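Local atomic coordinates of alpha-2,3-sialyltransferase (Campylobacter jejuni, PDB entry 2P2V), a protein that probably transfers sialic acid from a CMP-activated donor to a sugar acceptor in alpha-2,3 linkage, this chain covering the N-terminal part of a longer membrane protein. Residues Q75-A80 and P118-G123; A213-K218 and N236-S241; S97-P102 and E125-L130; I157-G162 and S219-N224. One frame throughout, in Å; residues are numbered along the deposited sequence.

The four contacts lie in a mixed alpha-beta fold round a parallel sheet and differ in chemistry. Contact 1 is partly buried, and a tyrosine–aspartate bond carries it. Contacts 2, 3 and 4 are buried and mainly apolar, but contacts 2 and 3 each add a water bridge beside the apolar part. Contacts 2 and 4 share helix 207-221, and their centres are about 12 Å apart. Contacts 1 and 3 meet where strand 121-122 runs into helix 124-127. Contact 3 also packs on contact 4, with Ile127 against Ile157. Contacts 1 and 2 stand on opposite sides of the chain's centre, with centres about 29 Å apart.

Contact 1 (Q75-A80 and P118-G123); sequences QQYHTA and PDAKLG. With EDO (1,2-ethanediol), chain L.
A very short hydrogen bond marks this contact: Tyr77 OH donates to Asp119 OD1 at 2.4 Å, a value whose exact size is doubtful. OD1 sits at the edge of the tyrosine ring, in its plane. The carboxylate itself is turned 65° from the ring. Tyr77 CG lies anti to its backbone N (chi1 -177°), which sends the ring out from the helix toward the loop at 118-120. The other carboxylate oxygen, Asp119 OD2, forms a salt bridge with Lys81. That charge would probably keep the carboxylate anionic and a good acceptor. Tyr77 CE1 also touches Ala120 CB at 4.3 Å, approached obliquely. Within the helix, Gln75 O takes two bonds from Thr79, one turn further on: one from N and one from OG1. The OG1 donor stands above the carbonyl plane at 2.9 Å from Gln75 O. The Tyr77 ring also meets Phe117, and Tyr143 of the second subunit packs on it. The neighbouring residue Gln76 touches the bound donor analogue. The contact ties helix 73-85 to the loop that leads from helix 107-116 into edge strand 121-122, which pairs with strand 90-96.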
loop_
_atom_site.group_PDB
_atom_site.type_symbol
_atom_site.label_atom_id
_atom_site.label_comp_id
_atom_site.label_asym_id
_atom_site.label_seq_id
_atom_site.Cartn_x
_atom_site.Cartn_y
_atom_site.Cartn_z
ATOM N N GLN A 75 -15.188 12.704 -19.173
ATOM C CA GLN A 75 -16.365 13.222 -19.875
ATOM C C GLN A 75 -17.553 12.225 -19.800
ATOM O O GLN A 75 -18.702 12.621 -19.575
ATOM C CB GLN A 75 -16.011 13.530 -21.327
ATOM C CG GLN A 75 -14.956 14.655 -21.432
ATOM C CD GLN A 75 -13.497 14.186 -21.371
ATOM O OE1 GLN A 75 -13.189 13.057 -20.973
ATOM N NE2 GLN A 75 -12.569 15.089 -21.776
ATOM N N GLN A 76 -17.263 10.932 -19.917
ATOM C CA GLN A 76 -18.389 9.977 -19.955
ATOM C C GLN A 76 -19.061 9.882 -18.589
ATOM O O GLN A 76 -20.300 9.661 -18.488
ATOM C CB GLN A 76 -17.887 8.587 -20.332
ATOM C CG GLN A 76 -17.366 8.374 -21.727
ATOM C CD GLN A 76 -18.411 8.438 -22.803
ATOM O OE1 GLN A 76 -19.435 9.122 -22.688
ATOM N NE2 GLN A 76 -18.171 7.677 -23.862
ATOM N N TYR A 77 -18.262 9.949 -17.529
ATOM C CA TYR A 77 -18.832 9.928 -16.149
ATOM C C TYR A 77 -19.823 11.081 -15.960
ATOM O O TYR A 77 -20.915 10.913 -15.497
ATOM C CB TYR A 77 -17.692 10.026 -15.131
ATOM C CG TYR A 77 -18.135 9.941 -13.685
ATOM C CD1 TYR A 77 -18.389 8.693 -13.090
ATOM C CD2 TYR A 77 -18.334 11.082 -12.923
ATOM C CE1 TYR A 77 -18.811 8.618 -11.753
ATOM C CE2 TYR A 77 -18.749 11.011 -11.560
ATOM C CZ TYR A 77 -18.943 9.777 -11.003
ATOM O OH TYR A 77 -19.329 9.779 -9.686
ATOM N N HIS A 78 -19.395 12.289 -16.354
ATOM C CA HIS A 78 -20.248 13.459 -16.299
ATOM C C HIS A 78 -21.491 13.268 -17.213
ATOM O O HIS A 78 -22.622 13.577 -16.818
ATOM C CB HIS A 78 -19.353 14.636 -16.811
ATOM C CG HIS A 78 -20.131 15.883 -17.106
ATOM N ND1 HIS A 78 -20.962 16.477 -16.188
ATOM C CD2 HIS A 78 -20.177 16.656 -18.221
ATOM C CE1 HIS A 78 -21.538 17.530 -16.739
ATOM N NE2 HIS A 78 -21.069 17.660 -17.974
ATOM N N THR A 79 -21.303 12.702 -18.391
ATOM C CA THR A 79 -22.429 12.494 -19.335
ATOM C C THR A 79 -23.424 11.543 -18.688
ATOM O O THR A 79 -24.620 11.803 -18.681
ATOM C CB THR A 79 -21.965 11.938 -20.689
ATOM O OG1 THR A 79 -21.056 12.866 -21.323
ATOM C CG2 THR A 79 -23.156 11.770 -21.638
ATOM N N ALA A 80 -22.908 10.447 -18.150
ATOM C CA ALA A 80 -23.807 9.503 -17.435
ATOM C C ALA A 80 -24.585 10.103 -16.244
ATOM O O ALA A 80 -25.782 9.761 -16.021
ATOM C CB ALA A 80 -22.961 8.267 -17.028
ATOM N N PRO A 118 -15.861 8.143 -6.948
ATOM C CA PRO A 118 -15.984 7.248 -5.794
ATOM C C PRO A 118 -17.023 6.157 -5.936
ATOM O O PRO A 118 -16.900 5.119 -5.293
ATOM C CB PRO A 118 -16.287 8.207 -4.637
ATOM C CG PRO A 118 -16.834 9.436 -5.275
ATOM C CD PRO A 118 -16.143 9.545 -6.569
ATOM N N ASP A 119 -18.024 6.401 -6.765
ATOM C CA ASP A 119 -19.109 5.437 -7.018
ATOM C C ASP A 119 -18.983 4.688 -8.324
ATOM O O ASP A 119 -19.894 3.914 -8.685
ATOM C CB ASP A 119 -20.464 6.127 -6.903
ATOM C CG ASP A 119 -20.690 7.223 -7.912
ATOM O OD1 ASP A 119 -19.737 7.611 -8.648
ATOM O OD2 ASP A 119 -21.827 7.705 -7.944
ATOM N N ALA A 120 -17.885 4.912 -9.083
ATOM C CA ALA A 120 -17.614 4.072 -10.242
ATOM C C ALA A 120 -16.854 2.796 -9.837
ATOM O O ALA A 120 -16.494 2.628 -8.648
ATOM C CB ALA A 120 -16.858 4.832 -11.350
ATOM N N LYS A 121 -16.598 1.917 -10.790
ATOM C CA LYS A 121 -15.856 0.666 -10.515
ATOM C C LYS A 121 -14.810 0.375 -11.554
ATOM O O LYS A 121 -15.122 0.421 -12.723
ATOM C CB LYS A 121 -16.883 -0.478 -10.570
ATOM C CG LYS A 121 -16.292 -1.895 -10.346
ATOM C CD LYS A 121 -15.781 -2.083 -8.893
ATOM C CE LYS A 121 -15.008 -3.367 -8.795
ATOM N NZ LYS A 121 -14.820 -3.726 -7.337
ATOM N N LEU A 122 -13.596 0.029 -11.162
ATOM C CA LEU A 122 -12.637 -0.393 -12.162
ATOM C C LEU A 122 -12.958 -1.797 -12.606
ATOM O O LEU A 122 -12.945 -2.719 -11.760
ATOM C CB LEU A 122 -11.222 -0.364 -11.571
ATOM C CG LEU A 122 -10.763 1.079 -11.277
ATOM C CD1 LEU A 122 -9.553 0.974 -10.349
ATOM C CD2 LEU A 122 -10.447 1.766 -12.683
ATOM N N GLY A 123 -13.160 -1.956 -13.905
ATOM C CA GLY A 123 -13.472 -3.278 -14.483
ATOM C C GLY A 123 -12.414 -4.329 -14.241
ATOM O O GLY A 123 -12.742 -5.511 -14.110
HETATM C C1 EDO L . -15.091 0.831 -4.086
HETATM O O1 EDO L . -14.006 1.737 -3.810
HETATM C C2 EDO L . -14.560 -0.588 -4.295
HETATM O O2 EDO L . -15.399 -1.307 -5.215
#

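Contact 2 (A213-K218 and N236-S241); sequences ALKLLK and NHFPLS
His237 ND1 lies 2.6 Å from a water oxygen, which sits at the edge of the imidazole and in its plane. The same water accepts a weak bond from Lys215 NZ, 3.4 Å from the water oxygen. The water thus links the helix to the loop where Lys215 and His237 are exposed. Lys215 NZ and His237 ND1 are themselves 5.5 Å apart. If the histidine were charged, the two groups would probably repel weakly at this distance.

The rest of the contact is apolar. The Phe238 ring reaches from the loop to the helix and presents its far end, CZ and CE1. CZ is 3.7 Å from Leu214 CB. Leu214 CD1 approaches both ring atoms, at 3.9 Å from Phe238 CE1. Phe238 CG is anti to the carbonyl carbon (chi1 -62°), and this places the ring across the gap to the helix. Lys215 adds its CG, which is 4.3 Å from Phe238 CZ. Its aliphatic part therefore packs on the ring while its amine reaches the water.

Behind Leu214 stand Val152 and Cys155 of helix 150-161. The loop is held by backbone bonds of Pro239 and Ser241 to Ala227. The contact packs the loop after strand 224-227 on helix 207-221, which precedes that strand, in a parallel alpha/beta sheet consistent with a Rossmann-like fold.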
loop_
_atom_site.group_PDB
_atom_site.type_symbol
_atom_site.label_atom_id
_atom_site.label_comp_id
_atom_site.label_asym_id
_atom_site.label_seq_id
_atom_site.Cartn_x
_atom_site.Cartn_y
_atom_site.Cartn_z
ATOM N N ALA A 213 -11.907 -15.047 -28.361
ATOM C CA ALA A 213 -12.044 -14.709 -26.945
ATOM C C ALA A 213 -13.421 -15.058 -26.444
ATOM O O ALA A 213 -13.571 -15.565 -25.331
ATOM C CB ALA A 213 -11.762 -13.215 -26.723
ATOM N N LEU A 214 -14.444 -14.746 -27.237
ATOM C CA LEU A 214 -15.840 -15.095 -26.848
ATOM C C LEU A 214 -16.057 -16.608 -26.756
ATOM O O LEU A 214 -16.718 -17.097 -25.834
ATOM C CB LEU A 214 -16.828 -14.523 -27.866
ATOM C CG LEU A 214 -17.185 -13.026 -27.779
ATOM C CD1 LEU A 214 -17.963 -12.574 -29.039
ATOM C CD2 LEU A 214 -17.978 -12.706 -26.507
ATOM N N LYS A 215 -15.508 -17.341 -27.706
ATOM C CA LYS A 215 -15.596 -18.823 -27.677
ATOM C C LYS A 215 -14.854 -19.388 -26.470
ATOM O O LYS A 215 -15.309 -20.323 -25.818
ATOM C CB LYS A 215 -15.069 -19.408 -28.992
ATOM C CG LYS A 215 -16.022 -19.169 -30.191
ATOM C CD LYS A 215 -15.662 -20.061 -31.391
ATOM C CE LYS A 215 -14.526 -19.448 -32.270
ATOM N NZ LYS A 215 -14.650 -19.798 -33.761
ATOM N N LEU A 216 -13.714 -18.778 -26.136
ATOM C CA LEU A 216 -12.991 -19.163 -24.920
ATOM C C LEU A 216 -13.749 -18.911 -23.637
ATOM O O LEU A 216 -13.714 -19.755 -22.742
ATOM C CB LEU A 216 -11.585 -18.542 -24.858
ATOM C CG LEU A 216 -10.679 -19.031 -23.710
ATOM C CD1 LEU A 216 -10.397 -20.573 -23.843
ATOM C CD2 LEU A 216 -9.351 -18.255 -23.635
ATOM N N LEU A 217 -14.385 -17.736 -23.506
ATOM C CA LEU A 217 -15.207 -17.452 -22.334
ATOM C C LEU A 217 -16.259 -18.534 -22.187
ATOM O O LEU A 217 -16.506 -19.018 -21.078
ATOM C CB LEU A 217 -15.887 -16.079 -22.483
ATOM C CG LEU A 217 -14.937 -14.891 -22.206
ATOM C CD1 LEU A 217 -15.624 -13.587 -22.695
ATOM C CD2 LEU A 217 -14.593 -14.852 -20.720
ATOM N N LYS A 218 -16.878 -18.887 -23.312
ATOM C CA LYS A 218 -17.963 -19.908 -23.304
ATOM C C LYS A 218 -17.400 -21.273 -22.910
ATOM O O LYS A 218 -17.970 -21.934 -22.055
ATOM C CB LYS A 218 -18.644 -19.962 -24.681
ATOM C CG LYS A 218 -19.785 -20.993 -24.834
ATOM C CD LYS A 218 -20.278 -20.959 -26.273
ATOM C CE LYS A 218 -21.543 -21.752 -26.489
ATOM N NZ LYS A 218 -21.653 -22.957 -25.589
ATOM N N ASN A 236 -23.704 -15.486 -37.882
ATOM C CA ASN A 236 -22.917 -16.522 -38.569
ATOM C C ASN A 236 -21.930 -17.231 -37.666
ATOM O O ASN A 236 -21.310 -18.213 -38.084
ATOM C CB ASN A 236 -22.116 -15.915 -39.709
ATOM C CG ASN A 236 -22.986 -15.391 -40.828
ATOM O OD1 ASN A 236 -24.166 -15.740 -40.945
ATOM N ND2 ASN A 236 -22.402 -14.526 -41.667
ATOM N N HIS A 237 -21.755 -16.714 -36.444
ATOM C CA HIS A 237 -20.781 -17.281 -35.506
ATOM C C HIS A 237 -21.360 -17.730 -34.209
ATOM O O HIS A 237 -20.823 -18.648 -33.584
ATOM C CB HIS A 237 -19.685 -16.284 -35.233
ATOM C CG HIS A 237 -18.916 -15.934 -36.448
ATOM N ND1 HIS A 237 -17.935 -16.756 -36.961
ATOM C CD2 HIS A 237 -18.995 -14.868 -37.275
ATOM C CE1 HIS A 237 -17.428 -16.196 -38.044
ATOM N NE2 HIS A 237 -18.047 -15.048 -38.250
ATOM N N PHE A 238 -22.444 -17.074 -33.799
ATOM C CA PHE A 238 -23.218 -17.497 -32.648
ATOM C C PHE A 238 -24.641 -17.702 -33.092
ATOM O O PHE A 238 -25.111 -16.966 -33.988
ATOM C CB PHE A 238 -23.117 -16.439 -31.535
ATOM C CG PHE A 238 -21.717 -16.263 -31.075
ATOM C CD1 PHE A 238 -20.879 -15.345 -31.707
ATOM C CD2 PHE A 238 -21.183 -17.114 -30.125
ATOM C CE1 PHE A 238 -19.553 -15.243 -31.328
ATOM C CE2 PHE A 238 -19.858 -16.996 -29.737
ATOM C CZ PHE A 238 -19.053 -16.074 -30.368
ATOM N N PRO A 239 -25.319 -18.710 -32.502
ATOM C CA PRO A 239 -26.721 -18.991 -32.826
ATOM C C PRO A 239 -27.624 -17.830 -32.444
ATOM O O PRO A 239 -27.522 -17.305 -31.308
ATOM C CB PRO A 239 -27.059 -20.174 -31.906
ATOM C CG PRO A 239 -26.022 -20.107 -30.800
ATOM C CD PRO A 239 -24.799 -19.655 -31.504
ATOM N N LEU A 240 -28.520 -17.451 -33.362
ATOM C CA LEU A 240 -29.655 -16.621 -32.976
ATOM C C LEU A 240 -30.441 -17.289 -31.872
ATOM O O LEU A 240 -30.697 -18.515 -31.877
ATOM C CB LEU A 240 -30.584 -16.292 -34.155
ATOM C CG LEU A 240 -30.066 -15.487 -35.337
ATOM C CD1 LEU A 240 -31.126 -15.536 -36.446
ATOM C CD2 LEU A 240 -29.722 -14.028 -34.951
ATOM N N SER A 241 -30.820 -16.481 -30.901
ATOM C CA SER A 241 -31.728 -16.860 -29.846
ATOM C C SER A 241 -33.083 -17.271 -30.483
ATOM O O SER A 241 -33.512 -16.691 -31.505
ATOM C CB SER A 241 -31.944 -15.630 -28.959
ATOM O OG SER A 241 -32.387 -16.045 -27.696
HETATM O O HOH W 1 -17.200 -19.013 -35.842
#

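Contact 3 (S97-P102 and E125-L130); sequences STFNLP and EVIENL
The Phe99 ring meets Ile127 obliquely, with Phe99 CD2 4.4 Å from Ile127 CD1. The Phe99 side chain starts away from the helix, and only its ring comes back toward Ile127.

Ile127 does the reaching. Its CG1 lies between the backbone N and the carbonyl carbon (chi1 56°), and chi2 of 159° extends the chain so that CD1 leads. The same methyl comes within 4.0 Å of Thr98 O. Thr98 is buried, and its O accepts a hydrogen bond from Tyr153 OH, whose ring also meets that of Phe99 edge-to-face.

The polar link runs through one water. The water accepts from Asn100 ND2 at 3.2 Å, and it donates to Glu128 OE1, 2.6 Å from the water oxygen. It bridges two partly exposed residues beside the apolar patch. The loop is also fixed by Glu105, which accepts from the backbone N of Phe99 and of Leu101. On the other segment, a type I beta turn from Ile127 to Leu130 closes with Leu130 N bonded to Ile127 O at 3.0 Å.

The contact joins the loop after strand 90-96 to short helix 124-127. Helix 150-161 packs behind Ile127, and Leu130 occupies the N-cap position just before helix 131-144.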
loop_
_atom_site.group_PDB
_atom_site.type_symbol
_atom_site.label_atom_id
_atom_site.label_comp_id
_atom_site.label_asym_id
_atom_site.label_seq_id
_atom_site.Cartn_x
_atom_site.Cartn_y
_atom_site.Cartn_z
ATOM N N SER A 97 -13.689 0.372 -18.239
ATOM C CA SER A 97 -13.145 -0.819 -18.902
ATOM C C SER A 97 -11.606 -0.820 -18.917
ATOM O O SER A 97 -10.942 -0.140 -19.749
ATOM C CB SER A 97 -13.687 -0.900 -20.312
ATOM O OG SER A 97 -15.098 -0.767 -20.364
ATOM N N THR A 98 -11.024 -1.558 -17.971
ATOM C CA THR A 98 -9.616 -1.466 -17.663
ATOM C C THR A 98 -8.955 -2.839 -17.639
ATOM O O THR A 98 -9.617 -3.838 -17.364
ATOM C CB THR A 98 -9.412 -0.789 -16.252
ATOM O OG1 THR A 98 -10.394 -1.280 -15.305
ATOM C CG2 THR A 98 -9.519 0.783 -16.359
ATOM N N PHE A 99 -7.651 -2.886 -17.835
ATOM C CA PHE A 99 -6.902 -4.134 -17.824
ATOM C C PHE A 99 -5.835 -4.162 -16.738
ATOM O O PHE A 99 -5.241 -5.202 -16.544
ATOM C CB PHE A 99 -6.228 -4.373 -19.205
ATOM C CG PHE A 99 -7.218 -4.520 -20.333
ATOM C CD1 PHE A 99 -7.486 -3.442 -21.177
ATOM C CD2 PHE A 99 -7.973 -5.704 -20.475
ATOM C CE1 PHE A 99 -8.439 -3.522 -22.191
ATOM C CE2 PHE A 99 -8.919 -5.820 -21.512
ATOM C CZ PHE A 99 -9.154 -4.699 -22.375
ATOM N N ASN A 100 -5.496 -3.003 -16.110
ATOM C CA ASN A 100 -4.398 -2.862 -15.175
ATOM C C ASN A 100 -3.055 -3.255 -15.854
ATOM O O ASN A 100 -2.328 -4.181 -15.440
ATOM C CB ASN A 100 -4.613 -3.715 -13.895
ATOM C CG ASN A 100 -3.655 -3.393 -12.781
ATOM O OD1 ASN A 100 -3.004 -2.353 -12.780
ATOM N ND2 ASN A 100 -3.566 -4.324 -11.757
ATOM N N LEU A 101 -2.746 -2.538 -16.951
ATOM C CA LEU A 101 -1.486 -2.659 -17.625
ATOM C C LEU A 101 -0.994 -1.221 -17.810
ATOM O O LEU A 101 -1.766 -0.368 -18.219
ATOM C CB LEU A 101 -1.684 -3.285 -19.009
ATOM C CG LEU A 101 -2.027 -4.788 -18.955
ATOM C CD1 LEU A 101 -2.404 -5.324 -20.277
ATOM C CD2 LEU A 101 -0.778 -5.448 -18.469
ATOM N N PRO A 102 0.238 -0.957 -17.412
ATOM C CA PRO A 102 0.702 0.445 -17.279
ATOM C C PRO A 102 0.965 1.183 -18.594
ATOM O O PRO A 102 1.196 2.413 -18.571
ATOM C CB PRO A 102 1.993 0.318 -16.514
ATOM C CG PRO A 102 2.525 -1.102 -16.893
ATOM C CD PRO A 102 1.246 -1.923 -16.922
ATOM N N GLU A 125 -10.832 -5.110 -11.703
ATOM C CA GLU A 125 -10.969 -5.695 -10.362
ATOM C C GLU A 125 -11.971 -6.858 -10.431
ATOM O O GLU A 125 -12.000 -7.734 -9.510
ATOM C CB GLU A 125 -11.432 -4.647 -9.356
ATOM C CG GLU A 125 -10.286 -3.658 -9.046
ATOM C CD GLU A 125 -10.627 -2.552 -8.052
ATOM O OE1 GLU A 125 -11.775 -2.169 -7.909
ATOM O OE2 GLU A 125 -9.678 -2.060 -7.412
ATOM N N VAL A 126 -12.774 -6.858 -11.473
ATOM C CA VAL A 126 -13.865 -7.896 -11.661
ATOM C C VAL A 126 -13.321 -8.943 -12.597
ATOM O O VAL A 126 -13.320 -10.111 -12.277
ATOM C CB VAL A 126 -15.203 -7.274 -12.176
ATOM C CG1 VAL A 126 -16.227 -8.382 -12.667
ATOM C CG2 VAL A 126 -15.836 -6.379 -11.152
ATOM N N ILE A 127 -12.756 -8.557 -13.757
ATOM C CA ILE A 127 -12.307 -9.600 -14.667
ATOM C C ILE A 127 -11.026 -10.322 -14.211
ATOM O O ILE A 127 -10.714 -11.376 -14.742
ATOM C CB ILE A 127 -12.130 -9.122 -16.146
ATOM C CG1 ILE A 127 -11.166 -7.948 -16.163
ATOM C CG2 ILE A 127 -13.492 -8.721 -16.699
ATOM C CD1 ILE A 127 -10.538 -7.755 -17.536
ATOM N N GLU A 128 -10.310 -9.792 -13.233
ATOM C CA GLU A 128 -9.075 -10.444 -12.831
ATOM C C GLU A 128 -9.406 -11.810 -12.172
ATOM O O GLU A 128 -8.537 -12.658 -12.017
ATOM C CB GLU A 128 -8.233 -9.595 -11.884
ATOM C CG GLU A 128 -8.895 -9.219 -10.562
ATOM C CD GLU A 128 -8.067 -8.283 -9.698
ATOM O OE1 GLU A 128 -6.980 -7.796 -10.130
ATOM O OE2 GLU A 128 -8.533 -7.975 -8.577
ATOM N N ASN A 129 -10.657 -11.931 -11.768
ATOM C CA ASN A 129 -11.115 -13.160 -11.114
ATOM C C ASN A 129 -11.331 -14.304 -12.084
ATOM O O ASN A 129 -11.461 -15.501 -11.642
ATOM C CB ASN A 129 -12.373 -12.887 -10.333
ATOM C CG ASN A 129 -12.125 -11.933 -9.171
ATOM O OD1 ASN A 129 -11.182 -12.109 -8.396
ATOM N ND2 ASN A 129 -12.927 -10.868 -9.101
ATOM N N LEU A 130 -11.406 -13.992 -13.372
ATOM C CA LEU A 130 -11.451 -14.997 -14.432
ATOM C C LEU A 130 -10.002 -15.372 -14.762
ATOM O O LEU A 130 -9.419 -14.948 -15.772
ATOM C CB LEU A 130 -12.263 -14.529 -15.658
ATOM C CG LEU A 130 -13.680 -13.994 -15.468
ATOM C CD1 LEU A 130 -14.217 -13.509 -16.779
ATOM C CD2 LEU A 130 -14.543 -15.155 -14.958
HETATM O O HOH W 2 -5.147 -7.084 -11.873
#

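Contact 4 (I157-G162 and S219-N224); sequences IAIALG and SIYKVN. With EDO (1,2-ethanediol), chain J.
Ile159 has chi1 -66° and chi2 168°, which spread its two branches over two partners on the other segment. CG2 lies anti to the backbone N and meets Tyr221, while the extended CG1 arm carries CD1 to Val223. Ile159 CG2 is 3.4 Å from Tyr221 CB, a close apolar contact. It also reaches the base of the ring, with Tyr221 CG 3.8 Å away. The two side chains cross at about a right angle. The second branch puts Ile159 CD1 3.7 Å from Val223 CG2.

One face of the Tyr221 ring is covered by its neighbour Ile220, whose CG2 stands 3.4 Å above the plane, over the ring centre. Tyr221 OH bonds weakly to Phe133 N. Both helices end here. Gly162 closes its helix with positive phi in a Schellman motif, whose bonds are weak. Lys222 also has positive phi, and it folds back so that its NZ donates to Ser219 O at 2.7 Å, in the carbonyl plane.

The contact thus packs the C-terminal ends of helices 150-161 and 207-221 together. Beyond Val223 the chain enters strand 224-227, where Asn224 pairs with Lys164 and Ile166 at the edge of the sheet.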
loop_
_atom_site.group_PDB
_atom_site.type_symbol
_atom_site.label_atom_id
_atom_site.label_comp_id
_atom_site.label_asym_id
_atom_site.label_seq_id
_atom_site.Cartn_x
_atom_site.Cartn_y
_atom_site.Cartn_z
ATOM N N ILE A 157 -17.043 -9.358 -18.061
ATOM C CA ILE A 157 -17.520 -8.795 -16.822
ATOM C C ILE A 157 -18.799 -9.527 -16.366
ATOM O O ILE A 157 -18.925 -9.911 -15.177
ATOM C CB ILE A 157 -17.846 -7.264 -16.975
ATOM C CG1 ILE A 157 -16.526 -6.488 -17.080
ATOM C CG2 ILE A 157 -18.629 -6.774 -15.761
ATOM C CD1 ILE A 157 -15.820 -6.214 -15.762
ATOM N N ALA A 158 -19.707 -9.710 -17.308
ATOM C CA ALA A 158 -21.003 -10.413 -17.024
ATOM C C ALA A 158 -20.740 -11.811 -16.444
ATOM O O ALA A 158 -21.332 -12.184 -15.406
ATOM C CB ALA A 158 -21.868 -10.478 -18.265
ATOM N N ILE A 159 -19.818 -12.539 -17.066
ATOM C CA ILE A 159 -19.452 -13.915 -16.646
ATOM C C ILE A 159 -18.820 -13.896 -15.280
ATOM O O ILE A 159 -19.213 -14.688 -14.372
ATOM C CB ILE A 159 -18.571 -14.587 -17.706
ATOM C CG1 ILE A 159 -19.393 -14.774 -18.975
ATOM C CG2 ILE A 159 -17.936 -15.884 -17.207
ATOM C CD1 ILE A 159 -18.617 -15.149 -20.156
ATOM N N ALA A 160 -17.880 -12.937 -15.055
ATOM C CA ALA A 160 -17.342 -12.818 -13.716
ATOM C C ALA A 160 -18.372 -12.495 -12.639
ATOM O O ALA A 160 -18.175 -12.859 -11.496
ATOM C CB ALA A 160 -16.124 -11.871 -13.639
ATOM N N LEU A 161 -19.442 -11.780 -12.974
ATOM C CA LEU A 161 -20.395 -11.367 -11.978
ATOM C C LEU A 161 -21.470 -12.442 -11.807
ATOM O O LEU A 161 -22.315 -12.358 -10.904
ATOM C CB LEU A 161 -21.072 -10.080 -12.400
ATOM C CG LEU A 161 -20.148 -8.840 -12.227
ATOM C CD1 LEU A 161 -20.870 -7.706 -12.887
ATOM C CD2 LEU A 161 -19.738 -8.502 -10.779
ATOM N N GLY A 162 -21.445 -13.415 -12.692
ATOM C CA GLY A 162 -22.282 -14.622 -12.467
ATOM C C GLY A 162 -23.507 -14.703 -13.353
ATOM O O GLY A 162 -24.413 -15.503 -13.077
ATOM N N SER A 219 -16.264 -21.683 -23.485
ATOM C CA SER A 219 -15.693 -23.010 -23.086
ATOM C C SER A 219 -15.105 -23.134 -21.692
ATOM O O SER A 219 -15.208 -24.198 -21.077
ATOM C CB SER A 219 -14.768 -23.674 -24.117
ATOM O OG SER A 219 -13.897 -22.780 -24.774
ATOM N N ILE A 220 -14.496 -22.067 -21.159
ATOM C CA ILE A 220 -13.990 -22.141 -19.785
ATOM C C ILE A 220 -15.071 -22.027 -18.724
ATOM O O ILE A 220 -15.048 -22.738 -17.703
ATOM C CB ILE A 220 -12.902 -21.015 -19.488
ATOM C CG1 ILE A 220 -11.762 -21.069 -20.471
ATOM C CG2 ILE A 220 -12.306 -21.183 -18.099
ATOM C CD1 ILE A 220 -10.860 -19.796 -20.316
ATOM N N TYR A 221 -15.974 -21.065 -18.897
ATOM C CA TYR A 221 -16.874 -20.691 -17.798
ATOM C C TYR A 221 -18.280 -21.267 -17.951
ATOM O O TYR A 221 -19.127 -21.072 -17.089
ATOM C CB TYR A 221 -16.881 -19.147 -17.559
ATOM C CG TYR A 221 -15.452 -18.698 -17.256
ATOM C CD1 TYR A 221 -14.838 -19.027 -16.058
ATOM C CD2 TYR A 221 -14.698 -18.057 -18.211
ATOM C CE1 TYR A 221 -13.529 -18.701 -15.786
ATOM C CE2 TYR A 221 -13.378 -17.716 -17.957
ATOM C CZ TYR A 221 -12.794 -18.022 -16.760
ATOM O OH TYR A 221 -11.449 -17.696 -16.547
ATOM N N LYS A 222 -18.490 -21.971 -19.051
ATOM C CA LYS A 222 -19.733 -22.713 -19.293
ATOM C C LYS A 222 -21.004 -21.865 -19.223
ATOM O O LYS A 222 -21.854 -22.027 -18.332
ATOM C CB LYS A 222 -19.823 -23.912 -18.351
ATOM C CG LYS A 222 -18.569 -24.799 -18.311
ATOM C CD LYS A 222 -18.165 -25.352 -19.666
ATOM C CE LYS A 222 -16.975 -26.307 -19.507
ATOM N NZ LYS A 222 -16.337 -26.654 -20.818
ATOM N N VAL A 223 -21.124 -20.945 -20.170
ATOM C CA VAL A 223 -22.267 -20.083 -20.277
ATOM C C VAL A 223 -22.704 -20.201 -21.725
ATOM O O VAL A 223 -22.008 -20.820 -22.558
ATOM C CB VAL A 223 -21.881 -18.576 -19.913
ATOM C CG1 VAL A 223 -21.414 -18.441 -18.485
ATOM C CG2 VAL A 223 -20.809 -18.094 -20.837
ATOM N N ASN A 224 -23.846 -19.607 -22.053
ATOM C CA ASN A 224 -24.378 -19.649 -23.393
ATOM C C ASN A 224 -24.397 -18.268 -23.979
ATOM O O ASN A 224 -24.716 -17.330 -23.273
ATOM C CB ASN A 224 -25.799 -20.268 -23.334
ATOM C CG ASN A 224 -25.736 -21.781 -23.077
ATOM O OD1 ASN A 224 -26.201 -22.288 -22.035
ATOM N ND2 ASN A 224 -25.065 -22.488 -23.987
HETATM C C1 EDO J . -11.760 -25.154 -17.145
HETATM O O1 EDO J . -13.161 -24.901 -17.228
HETATM C C2 EDO J . -11.187 -24.946 -18.539
HETATM O O2 EDO J . -9.807 -24.600 -18.405
#